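Local coordinates for antigen MTB48, Mycobacterial protein (PDB 4WJ1), which is exported by the ESX-1 type VII secretion system and is probably involved in DNA conjugation, at least in the recipient strain, at residues L92-N97 and P102-E107; M137-A142 and N230-E235; K57-A62 and A204-E209. One frame throughout, in Å; residues are numbered along the deposited sequence.

Contact 1: L92-N97 and P102-E107; sequences LSRQMN and PPPAAE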
ATOM      1  N   LEU A  92      -4.092 -38.163 -34.119  1.00 51.53           N
ATOM      2  CA  LEU A  92      -3.438 -39.446 -33.972  1.00 52.29           C
ATOM      3  C   LEU A  92      -4.410 -40.596 -34.247  1.00 55.37           C
ATOM      4  O   LEU A  92      -4.014 -41.647 -34.751  1.00 59.63           O
ATOM      5  CB  LEU A  92      -2.836 -39.575 -32.581  1.00 51.38           C
ATOM      6  CG  LEU A  92      -2.239 -40.942 -32.248  1.00 54.51           C
ATOM      7  CD1 LEU A  92      -1.110 -41.297 -33.195  1.00 53.22           C
ATOM      8  CD2 LEU A  92      -1.774 -40.974 -30.807  1.00 56.82           C
ATOM      9  N   SER A  93      -5.685 -40.402 -33.927  1.00 57.65           N
ATOM     10  CA  SER A  93      -6.667 -41.462 -34.143  1.00 59.42           C
ATOM     11  C   SER A  93      -6.998 -41.631 -35.605  1.00 63.27           C
ATOM     12  O   SER A  93      -7.110 -42.745 -36.095  1.00 69.25           O
ATOM     13  CB  SER A  93      -7.946 -41.192 -33.369  1.00 59.95           C
ATOM     14  OG  SER A  93      -7.911 -41.865 -32.131  1.00 71.64           O
ATOM     15  N   ARG A  94      -7.169 -40.522 -36.302  1.00 64.11           N
ATOM     16  CA  ARG A  94      -7.507 -40.595 -37.703  1.00 69.25           C
ATOM     17  C   ARG A  94      -6.324 -41.170 -38.483  1.00 68.67           C
ATOM     18  O   ARG A  94      -6.514 -41.838 -39.494  1.00 71.56           O
ATOM     19  CB  ARG A  94      -7.907 -39.220 -38.230  1.00 78.88           C
ATOM     20  CG  ARG A  94      -6.816 -38.604 -39.035  1.00 91.03           C
ATOM     21  CD  ARG A  94      -7.237 -37.485 -39.939  1.00 97.83           C
ATOM     22  NE  ARG A  94      -6.065 -37.086 -40.704  1.00101.75           N
ATOM     23  CZ  ARG A  94      -5.474 -37.867 -41.607  1.00109.73           C
ATOM     24  NH1 ARG A  94      -5.961 -39.072 -41.891  1.00113.41           N
ATOM     25  NH2 ARG A  94      -4.403 -37.436 -42.254  1.00115.28           N
ATOM     26  N   GLN A  95      -5.107 -40.936 -37.999  1.00 64.06           N
ATOM     27  CA  GLN A  95      -3.920 -41.444 -38.680  1.00 57.80           C
ATOM     28  C   GLN A  95      -3.761 -42.941 -38.462  1.00 65.73           C
ATOM     29  O   GLN A  95      -3.237 -43.656 -39.313  1.00 75.51           O
ATOM     30  CB  GLN A  95      -2.673 -40.704 -38.199  1.00 60.82           C
ATOM     31  CG  GLN A  95      -1.371 -41.273 -38.698  1.00 64.28           C
ATOM     32  CD  GLN A  95      -0.185 -40.398 -38.344  1.00 77.97           C
ATOM     33  OE1 GLN A  95      -0.309 -39.434 -37.573  1.00 72.16           O
ATOM     34  NE2 GLN A  95       0.977 -40.722 -38.917  1.00 87.08           N
HETATM   35  N   MSE A  96      -4.236 -43.430 -37.326  1.00 66.12           N
HETATM   36  CA  MSE A  96      -4.015 -44.830 -36.995  1.00 63.94           C
HETATM   37  C   MSE A  96      -5.139 -45.751 -37.423  1.00 61.12           C
HETATM   38  O   MSE A  96      -4.929 -46.948 -37.550  1.00 72.57           O
HETATM   39  CB  MSE A  96      -3.789 -44.985 -35.502  1.00 62.16           C
HETATM   40  CG  MSE A  96      -2.384 -44.684 -35.079  1.00 63.54           C
HETATM   41 SE   MSE A  96      -2.256 -44.825 -33.159  1.00 76.56          SE
HETATM   42  CE  MSE A  96      -2.769 -46.686 -32.978  1.00 85.26           C
ATOM     43  N   ASN A  97      -6.337 -45.222 -37.624  1.00 61.22           N
ATOM     44  CA  ASN A  97      -7.426 -46.094 -38.034  1.00 79.04           C
ATOM     45  C   ASN A  97      -7.676 -45.994 -39.539  1.00 86.40           C
ATOM     46  O   ASN A  97      -8.769 -46.299 -40.014  1.00 94.46           O
ATOM     47  CB  ASN A  97      -8.703 -45.804 -37.224  1.00 79.89           C
ATOM     48  CG  ASN A  97      -9.201 -44.386 -37.378  1.00 82.82           C
ATOM     49  OD1 ASN A  97      -9.022 -43.755 -38.421  1.00 91.43           O
ATOM     50  ND2 ASN A  97      -9.842 -43.875 -36.333  1.00 76.08           N
ATOM     51  N   PRO A 102      -8.243 -35.897 -45.381  1.00114.49           N
ATOM     52  CA  PRO A 102      -7.032 -35.076 -45.425  1.00111.75           C
ATOM     53  C   PRO A 102      -6.673 -34.610 -44.012  1.00107.89           C
ATOM     54  O   PRO A 102      -7.580 -34.300 -43.220  1.00105.63           O
ATOM     55  CB  PRO A 102      -7.426 -33.905 -46.330  1.00114.83           C
ATOM     56  CG  PRO A 102      -8.924 -33.854 -46.258  1.00117.17           C
ATOM     57  CD  PRO A 102      -9.376 -35.273 -46.088  1.00117.34           C
ATOM     58  N   PRO A 103      -5.372 -34.629 -43.672  1.00102.15           N
ATOM     59  CA  PRO A 103      -4.994 -34.104 -42.354  1.00 95.89           C
ATOM     60  C   PRO A 103      -5.368 -32.636 -42.296  1.00 90.87           C
ATOM     61  O   PRO A 103      -5.184 -31.935 -43.286  1.00 97.41           O
ATOM     62  CB  PRO A 103      -3.469 -34.303 -42.293  1.00 94.85           C
ATOM     63  CG  PRO A 103      -3.029 -34.601 -43.721  1.00 95.57           C
ATOM     64  CD  PRO A 103      -4.225 -35.144 -44.447  1.00 96.88           C
ATOM     65  N   PRO A 104      -5.916 -32.165 -41.166  1.00 82.51           N
ATOM     66  CA  PRO A 104      -6.309 -30.748 -41.152  1.00 82.60           C
ATOM     67  C   PRO A 104      -5.093 -29.816 -41.189  1.00 78.44           C
ATOM     68  O   PRO A 104      -3.992 -30.222 -40.807  1.00 78.59           O
ATOM     69  CB  PRO A 104      -7.075 -30.607 -39.827  1.00 78.88           C
ATOM     70  CG  PRO A 104      -6.488 -31.675 -38.949  1.00 74.32           C
ATOM     71  CD  PRO A 104      -6.163 -32.823 -39.868  1.00 79.06           C
ATOM     72  N   ALA A 105      -5.277 -28.594 -41.668  1.00 75.60           N
ATOM     73  CA  ALA A 105      -4.183 -27.633 -41.682  1.00 67.79           C
ATOM     74  C   ALA A 105      -3.776 -27.289 -40.248  1.00 63.81           C
ATOM     75  O   ALA A 105      -4.620 -27.238 -39.349  1.00 70.71           O
ATOM     76  CB  ALA A 105      -4.581 -26.379 -42.440  1.00 62.09           C
ATOM     77  N   ALA A 106      -2.482 -27.077 -40.032  1.00 58.54           N
ATOM     78  CA  ALA A 106      -1.991 -26.632 -38.734  1.00 62.14           C
ATOM     79  C   ALA A 106      -2.254 -25.142 -38.597  1.00 69.35           C
ATOM     80  O   ALA A 106      -1.830 -24.347 -39.434  1.00 80.29           O
ATOM     81  CB  ALA A 106      -0.507 -26.938 -38.576  1.00 56.65           C
ATOM     82  N   GLU A 107      -2.992 -24.771 -37.562  1.00 68.26           N
ATOM     83  CA  GLU A 107      -3.268 -23.369 -37.303  1.00 63.11           C
ATOM     84  C   GLU A 107      -2.932 -23.063 -35.864  1.00 64.29           C
ATOM     85  O   GLU A 107      -3.517 -23.640 -34.952  1.00 70.56           O
ATOM     86  CB  GLU A 107      -4.729 -23.037 -37.598  1.00 61.01           C
ATOM     87  CG  GLU A 107      -5.060 -21.552 -37.586  1.00 63.01           C
ATOM     88  CD  GLU A 107      -6.381 -21.254 -38.289  1.00 72.85           C
ATOM     89  OE1 GLU A 107      -6.683 -21.929 -39.300  1.00 75.71           O
ATOM     90  OE2 GLU A 107      -7.121 -20.353 -37.831  1.00 74.86           O
TER
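R94 NH2 comes up against the ring of P103, meeting CD at 3.2 Å with CB and CG also near. The pair illustrates how a charged group can serve as a packing surface. P103 N is close to the same nitrogen too, but it is an amide nitrogen whose lone pair is delocalised into the carbonyl of P102 and which carries no hydrogen, so it is neither acceptor nor donor to R94 NH2. The R94 side chain runs at a slant across the P103 ring, whose CD is oblique to the guanidinium plane. The carbonyl carbon of P102 lies over one face of the guanidinium, 4.0 Å from R94 NH2, whereas P104 CD approaches its edge, 4.3 Å from R94 NE. An extended run from CG to NE carries the group from the helix to the proline chain. On the helix side, R94 NE has a weak, long ion pair with E91. P102 to P104 have polyproline II backbone angles, an extended form, and no N-H to offer. The contact is small and lies on the surface, its centre about 53 Å from the centre of the chain. Helix 40-96 ends here, and the chain folds back beside its last turns as the long loop toward helix 139-147.

Contact 2: M137-A142 and N230-E235; sequences MDWEAA and NHPTLE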
HETATM    1  N   MSE A 137      -0.507  31.103  18.475  1.00 69.45           N
HETATM    2  CA  MSE A 137      -1.397  30.635  19.541  1.00 71.46           C
HETATM    3  C   MSE A 137      -0.981  31.063  20.945  1.00 66.81           C
HETATM    4  O   MSE A 137       0.198  31.288  21.209  1.00 68.71           O
HETATM    5  CB  MSE A 137      -1.497  29.111  19.528  1.00 73.60           C
HETATM    6  CG  MSE A 137      -2.048  28.503  18.257  1.00 77.78           C
HETATM    7 SE   MSE A 137      -2.578  26.684  18.687  0.60 70.37          SE
HETATM    8  CE  MSE A 137      -3.702  27.107  20.231  1.00 38.76           C
ATOM      9  N   ASP A 138      -1.962  31.153  21.840  1.00 58.85           N
ATOM     10  CA  ASP A 138      -1.723  31.365  23.263  1.00 53.03           C
ATOM     11  C   ASP A 138      -1.316  30.047  23.933  1.00 48.68           C
ATOM     12  O   ASP A 138      -1.857  28.993  23.598  1.00 47.35           O
ATOM     13  CB  ASP A 138      -2.974  31.931  23.921  1.00 61.04           C
ATOM     14  CG  ASP A 138      -2.860  31.994  25.431  1.00 70.05           C
ATOM     15  OD1 ASP A 138      -3.081  30.954  26.093  1.00 71.00           O
ATOM     16  OD2 ASP A 138      -2.570  33.091  25.954  1.00 78.11           O
ATOM     17  N   TRP A 139      -0.381  30.093  24.879  1.00 42.76           N
ATOM     18  CA  TRP A 139       0.191  28.854  25.410  1.00 44.00           C
ATOM     19  C   TRP A 139      -0.791  28.037  26.248  1.00 46.08           C
ATOM     20  O   TRP A 139      -0.752  26.805  26.218  1.00 44.87           O
ATOM     21  CB  TRP A 139       1.454  29.139  26.227  1.00 43.08           C
ATOM     22  CG  TRP A 139       1.263  29.800  27.559  1.00 38.48           C
ATOM     23  CD1 TRP A 139       1.301  31.136  27.821  1.00 42.84           C
ATOM     24  CD2 TRP A 139       1.075  29.148  28.822  1.00 36.45           C
ATOM     25  NE1 TRP A 139       1.121  31.361  29.168  1.00 43.50           N
ATOM     26  CE2 TRP A 139       0.982  30.157  29.802  1.00 38.22           C
ATOM     27  CE3 TRP A 139       0.955  27.813  29.215  1.00 35.17           C
ATOM     28  CZ2 TRP A 139       0.774  29.869  31.149  1.00 36.44           C
ATOM     29  CZ3 TRP A 139       0.753  27.529  30.564  1.00 40.13           C
ATOM     30  CH2 TRP A 139       0.661  28.550  31.508  1.00 37.21           C
ATOM     31  N   GLU A 140      -1.670  28.700  26.990  1.00 46.01           N
ATOM     32  CA  GLU A 140      -2.645  27.950  27.772  1.00 49.51           C
ATOM     33  C   GLU A 140      -3.650  27.326  26.811  1.00 48.12           C
ATOM     34  O   GLU A 140      -4.018  26.160  26.953  1.00 48.66           O
ATOM     35  CB  GLU A 140      -3.350  28.827  28.801  1.00 50.87           C
ATOM     36  CG  GLU A 140      -2.447  29.851  29.474  1.00 63.06           C
ATOM     37  CD  GLU A 140      -3.167  30.670  30.549  1.00 77.18           C
ATOM     38  OE1 GLU A 140      -4.361  30.388  30.820  1.00 74.70           O
ATOM     39  OE2 GLU A 140      -2.539  31.597  31.120  1.00 84.58           O
ATOM     40  N   ALA A 141      -4.066  28.102  25.812  1.00 43.85           N
ATOM     41  CA  ALA A 141      -4.981  27.607  24.794  1.00 40.41           C
ATOM     42  C   ALA A 141      -4.399  26.391  24.093  1.00 41.24           C
ATOM     43  O   ALA A 141      -5.118  25.435  23.811  1.00 47.48           O
ATOM     44  CB  ALA A 141      -5.294  28.691  23.786  1.00 46.16           C
ATOM     45  N   ALA A 142      -3.100  26.430  23.810  1.00 36.53           N
ATOM     46  CA  ALA A 142      -2.466  25.337  23.089  1.00 41.45           C
ATOM     47  C   ALA A 142      -2.271  24.122  23.994  1.00 40.79           C
ATOM     48  O   ALA A 142      -2.465  22.982  23.569  1.00 39.07           O
ATOM     49  CB  ALA A 142      -1.145  25.791  22.498  1.00 35.88           C
ATOM     50  N   ASN A 230       8.010  19.010  25.440  1.00 37.38           N
ATOM     51  CA  ASN A 230       8.563  20.349  25.579  1.00 31.64           C
ATOM     52  C   ASN A 230       7.534  21.459  25.674  1.00 31.94           C
ATOM     53  O   ASN A 230       7.883  22.586  26.004  1.00 36.99           O
ATOM     54  CB  ASN A 230       9.499  20.665  24.416  1.00 35.75           C
ATOM     55  CG  ASN A 230      10.669  19.730  24.359  1.00 42.28           C
ATOM     56  OD1 ASN A 230      11.002  19.084  25.357  1.00 42.21           O
ATOM     57  ND2 ASN A 230      11.303  19.633  23.186  1.00 43.80           N
ATOM     58  N   HIS A 231       6.280  21.176  25.350  1.00 36.05           N
ATOM     59  CA  HIS A 231       5.280  22.232  25.397  1.00 36.72           C
ATOM     60  C   HIS A 231       4.769  22.367  26.817  1.00 37.95           C
ATOM     61  O   HIS A 231       4.728  21.389  27.553  1.00 40.48           O
ATOM     62  CB  HIS A 231       4.125  21.944  24.444  1.00 33.94           C
ATOM     63  CG  HIS A 231       3.184  23.093  24.278  1.00 37.17           C
ATOM     64  ND1 HIS A 231       2.195  23.383  25.189  1.00 42.47           N
ATOM     65  CD2 HIS A 231       3.110  24.051  23.317  1.00 36.19           C
ATOM     66  CE1 HIS A 231       1.531  24.456  24.788  1.00 43.70           C
ATOM     67  NE2 HIS A 231       2.067  24.876  23.655  1.00 39.17           N
ATOM     68  N   PRO A 232       4.404  23.586  27.224  1.00 41.50           N
ATOM     69  CA  PRO A 232       3.785  23.715  28.541  1.00 37.67           C
ATOM     70  C   PRO A 232       2.594  22.775  28.692  1.00 42.22           C
ATOM     71  O   PRO A 232       1.834  22.565  27.745  1.00 41.89           O
ATOM     72  CB  PRO A 232       3.359  25.177  28.569  1.00 39.20           C
ATOM     73  CG  PRO A 232       4.404  25.857  27.739  1.00 36.22           C
ATOM     74  CD  PRO A 232       4.694  24.899  26.626  1.00 45.21           C
ATOM     75  N   THR A 233       2.456  22.190  29.876  1.00 44.34           N
ATOM     76  CA  THR A 233       1.412  21.208  30.109  1.00 43.17           C
ATOM     77  C   THR A 233       0.153  21.870  30.610  1.00 43.51           C
ATOM     78  O   THR A 233       0.156  23.048  30.959  1.00 36.80           O
ATOM     79  CB  THR A 233       1.845  20.160  31.125  1.00 39.83           C
ATOM     80  OG1 THR A 233       2.183  20.814  32.357  1.00 43.38           O
ATOM     81  CG2 THR A 233       3.044  19.381  30.593  1.00 35.10           C
ATOM     82  N   LEU A 234      -0.929  21.104  30.638  1.00 42.24           N
ATOM     83  CA  LEU A 234      -2.185  21.629  31.108  1.00 45.77           C
ATOM     84  C   LEU A 234      -2.030  21.878  32.600  1.00 48.95           C
ATOM     85  O   LEU A 234      -2.557  22.847  33.129  1.00 51.85           O
ATOM     86  CB  LEU A 234      -3.338  20.671  30.790  1.00 45.38           C
ATOM     87  CG  LEU A 234      -4.737  21.245  31.027  1.00 45.48           C
ATOM     88  CD1 LEU A 234      -4.875  22.646  30.439  1.00 42.82           C
ATOM     89  CD2 LEU A 234      -5.794  20.328  30.444  1.00 47.58           C
ATOM     90  N   GLU A 235      -1.260  21.018  33.261  1.00 49.14           N
ATOM     91  CA  GLU A 235      -0.915  21.212  34.665  1.00 43.45           C
ATOM     92  C   GLU A 235      -0.144  22.517  34.856  1.00 47.28           C
ATOM     93  O   GLU A 235      -0.277  23.163  35.893  1.00 46.10           O
ATOM     94  CB  GLU A 235      -0.100  20.026  35.203  1.00 53.92           C
ATOM     95  CG  GLU A 235       0.235  20.153  36.692  1.00 77.85           C
ATOM     96  CD  GLU A 235       0.972  18.950  37.296  1.00 87.34           C
ATOM     97  OE1 GLU A 235       1.292  17.987  36.559  1.00 76.46           O
ATOM     98  OE2 GLU A 235       1.216  18.979  38.533  1.00 98.94           O
TER
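W139 meets P232 through its indole and H231 through its backbone oxygen, and the side-chain torsions decide how. In W139, CG sits between the backbone N and the carbonyl carbon (chi1 72°), which holds the indole close to its own helix. E140 CG lies over the centre of one indole face, and across the contact P232 CB comes obliquely to W139 CE3 at 3.6 Å. H231 has CG anti to the backbone N (chi1 -170°), which takes its imidazole to W139 O and A142. Its rotation is fixed by the bond from H231 ND1 to P232 O, 2.7 Å long and received on a lone pair in the carbonyl plane, while NE2 bonds to S262 OG of helix 248-272. Held in this way, the ring presents its edge to W139 O, 3.6 Å from H231 CE1, and lets A142 CB approach H231 NE2 at 3.5 Å. P232 CD lies over one imidazole face. D138 is the N-cap of helix 139-147, A141 N giving a 3.0 Å bond to D138 OD1. W139 also packs edge-to-face on W255. The first turn of helix 139-147 thus packs on the H231-P232 link, just before T233, the N-cap of helix 234-242, in the helical bundle of the PPE domain.

Contact 3: K57-A62 and A204-E209; sequences KATFAA and ADMGAE
With CG of M206 anti to its carbonyl carbon (chi1 -75°), and with the chain bent again at chi2 (-47°), the selenium of this selenomethionine folds back beside its own stem instead of reaching straight out; the third torsion places only CE. F60 makes the same choice on the facing helix, its CG also anti to the carbonyl carbon (chi1 -61°); its CB does not point at helix 187-230, yet the ring end comes nearer. Thus CE1 of F60 becomes the meeting point: M206 CB lies 3.6 Å from it, with M206 CG and SE little farther away. CB approaches the ring obliquely. The selenium, by contrast, is in the ring plane at the edge, 5.2 Å from the F60 centroid and 87° off the ring normal, which is the edge-on form of a Met-aromatic contact.

This is one place where the PE and PPE domains, fused in a single chain, pack on each other: helix 40-96 brings F60 and T59 from the PE domain, and helix 187-230 brings M206 from the PPE domain. The bend in M206 also serves a second partner. T59 CG2 meets M206 SE, 3.9 Å away, and the two side chains cross at about a right angle. The hydroxyl branch of T59 turns back to its own helix, where OG1 bonds to the carbonyl oxygen of K55, so that the methyl is what T59 offers to M206. Helix 154-178 closes in with L170, which touches both F60 and M206, and with W163 on F60; from the loop side, P280 lies against T59 and M206.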
ATOM      1  N   LYS A  57      -4.002   1.653  -0.134  1.00 35.25           N
ATOM      2  CA  LYS A  57      -5.036   0.631  -0.087  1.00 35.84           C
ATOM      3  C   LYS A  57      -5.716   0.480  -1.439  1.00 32.00           C
ATOM      4  O   LYS A  57      -5.970  -0.638  -1.876  1.00 37.73           O
ATOM      5  CB  LYS A  57      -6.064   0.938   1.001  1.00 27.08           C
ATOM      6  CG  LYS A  57      -5.491   0.714   2.388  1.00 47.14           C
ATOM      7  CD  LYS A  57      -6.536   0.899   3.494  1.00 51.37           C
ATOM      8  CE  LYS A  57      -5.907   0.807   4.871  1.00 56.48           C
ATOM      9  NZ  LYS A  57      -6.852   1.267   5.948  1.00 68.41           N
ATOM     10  N   ALA A  58      -5.998   1.601  -2.099  1.00 31.16           N
ATOM     11  CA  ALA A  58      -6.648   1.568  -3.403  1.00 34.17           C
ATOM     12  C   ALA A  58      -5.718   0.936  -4.442  1.00 36.64           C
ATOM     13  O   ALA A  58      -6.160   0.191  -5.309  1.00 39.74           O
ATOM     14  CB  ALA A  58      -7.053   2.954  -3.829  1.00 27.27           C
ATOM     15  N   THR A  59      -4.429   1.229  -4.318  1.00 31.56           N
ATOM     16  CA  THR A  59      -3.410   0.709  -5.219  1.00 30.37           C
ATOM     17  C   THR A  59      -3.294  -0.797  -5.043  1.00 36.50           C
ATOM     18  O   THR A  59      -3.183  -1.536  -6.019  1.00 40.68           O
ATOM     19  CB  THR A  59      -2.051   1.396  -4.964  1.00 33.06           C
ATOM     20  OG1 THR A  59      -2.172   2.794  -5.259  1.00 34.57           O
ATOM     21  CG2 THR A  59      -0.950   0.801  -5.819  1.00 32.27           C
ATOM     22  N   PHE A  60      -3.353  -1.248  -3.793  1.00 32.26           N
ATOM     23  CA  PHE A  60      -3.273  -2.671  -3.493  1.00 26.21           C
ATOM     24  C   PHE A  60      -4.455  -3.379  -4.126  1.00 31.42           C
ATOM     25  O   PHE A  60      -4.328  -4.501  -4.595  1.00 38.14           O
ATOM     26  CB  PHE A  60      -3.269  -2.923  -1.982  1.00 30.47           C
ATOM     27  CG  PHE A  60      -2.101  -2.307  -1.250  1.00 31.07           C
ATOM     28  CD1 PHE A  60      -0.965  -1.902  -1.930  1.00 29.35           C
ATOM     29  CD2 PHE A  60      -2.144  -2.146   0.131  1.00 31.04           C
ATOM     30  CE1 PHE A  60       0.110  -1.338  -1.256  1.00 31.18           C
ATOM     31  CE2 PHE A  60      -1.078  -1.589   0.815  1.00 27.89           C
ATOM     32  CZ  PHE A  60       0.052  -1.185   0.122  1.00 32.27           C
ATOM     33  N   ALA A  61      -5.617  -2.728  -4.122  1.00 29.03           N
ATOM     34  CA  ALA A  61      -6.809  -3.328  -4.724  1.00 34.18           C
ATOM     35  C   ALA A  61      -6.613  -3.486  -6.240  1.00 35.80           C
ATOM     36  O   ALA A  61      -7.094  -4.455  -6.829  1.00 30.49           O
ATOM     37  CB  ALA A  61      -8.045  -2.499  -4.436  1.00 25.70           C
ATOM     38  N   ALA A  62      -5.931  -2.532  -6.869  1.00 25.06           N
ATOM     39  CA  ALA A  62      -5.619  -2.657  -8.290  1.00 34.37           C
ATOM     40  C   ALA A  62      -4.679  -3.842  -8.487  1.00 35.59           C
ATOM     41  O   ALA A  62      -4.832  -4.618  -9.432  1.00 39.81           O
ATOM     42  CB  ALA A  62      -5.006  -1.384  -8.824  1.00 33.48           C
ATOM     43  N   ALA A 204       6.511  -6.509  -3.736  1.00 35.45           N
ATOM     44  CA  ALA A 204       7.625  -6.216  -2.854  1.00 33.52           C
ATOM     45  C   ALA A 204       7.853  -4.710  -2.754  1.00 38.48           C
ATOM     46  O   ALA A 204       8.175  -4.203  -1.682  1.00 40.67           O
ATOM     47  CB  ALA A 204       8.859  -6.894  -3.328  1.00 30.23           C
ATOM     48  N   ASP A 205       7.686  -3.994  -3.860  1.00 35.68           N
ATOM     49  CA  ASP A 205       7.778  -2.531  -3.822  1.00 41.19           C
ATOM     50  C   ASP A 205       6.654  -1.957  -2.968  1.00 40.65           C
ATOM     51  O   ASP A 205       6.860  -1.017  -2.206  1.00 44.43           O
ATOM     52  CB  ASP A 205       7.728  -1.928  -5.232  1.00 47.84           C
ATOM     53  CG  ASP A 205       8.882  -2.399  -6.108  1.00 63.75           C
ATOM     54  OD1 ASP A 205       9.857  -2.946  -5.546  1.00 68.16           O
ATOM     55  OD2 ASP A 205       8.823  -2.226  -7.352  1.00 73.65           O
HETATM   56  N   MSE A 206       5.464  -2.534  -3.092  1.00 28.63           N
HETATM   57  CA  MSE A 206       4.343  -2.098  -2.297  1.00 28.44           C
HETATM   58  C   MSE A 206       4.644  -2.309  -0.804  1.00 36.34           C
HETATM   59  O   MSE A 206       4.292  -1.476   0.031  1.00 39.62           O
HETATM   60  CB  MSE A 206       3.076  -2.834  -2.723  1.00 27.49           C
HETATM   61  CG  MSE A 206       2.519  -2.330  -4.038  1.00 34.78           C
HETATM   62 SE   MSE A 206       2.421  -0.374  -4.147  0.71 28.33          SE
HETATM   63  CE  MSE A 206       3.985  -0.071  -5.275  1.00 29.36           C
ATOM     64  N   GLY A 207       5.314  -3.412  -0.481  1.00 36.11           N
ATOM     65  CA  GLY A 207       5.775  -3.660   0.877  1.00 32.67           C
ATOM     66  C   GLY A 207       6.717  -2.552   1.328  1.00 39.23           C
ATOM     67  O   GLY A 207       6.589  -2.019   2.415  1.00 46.77           O
ATOM     68  N   ALA A 208       7.660  -2.183   0.477  1.00 39.45           N
ATOM     69  CA  ALA A 208       8.608  -1.135   0.821  1.00 38.56           C
ATOM     70  C   ALA A 208       7.906   0.191   1.051  1.00 36.27           C
ATOM     71  O   ALA A 208       8.370   0.995   1.868  1.00 35.94           O
ATOM     72  CB  ALA A 208       9.655  -0.983  -0.270  1.00 30.63           C
ATOM     73  N   GLU A 209       6.816   0.423   0.312  1.00 31.26           N
ATOM     74  CA  GLU A 209       6.016   1.635   0.493  1.00 35.01           C
ATOM     75  C   GLU A 209       5.321   1.594   1.849  1.00 37.25           C
ATOM     76  O   GLU A 209       5.164   2.615   2.497  1.00 39.13           O
ATOM     77  CB  GLU A 209       4.975   1.806  -0.613  1.00 37.52           C
ATOM     78  CG  GLU A 209       5.537   1.944  -2.035  1.00 36.59           C
ATOM     79  CD  GLU A 209       6.223   3.275  -2.304  1.00 46.34           C
ATOM     80  OE1 GLU A 209       6.441   4.053  -1.359  1.00 51.31           O
ATOM     81  OE2 GLU A 209       6.570   3.541  -3.477  1.00 63.95           O
TER

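The centre of contact 3 is about 3 Å from that of the chain, while contacts 1 and 2 fall on opposite sides of it, their own centres about 90 Å apart. Contacts 1 and 3 both use helix 40-96, at its end and in its interior respectively. Chemistry follows place. In the two buried contacts every touching residue is enclosed: contact 3 is apolar with a selenium at a ring edge, whereas contact 2, at helix ends, has polar groups settled by bonds within its own segments and to neighbours, none across the contact. Exposed contact 1 relies on an arginine lying against prolines. Along the chain, contact 1 nests inside the loop closed by contact 3, whose segments alternate with those of contact 2.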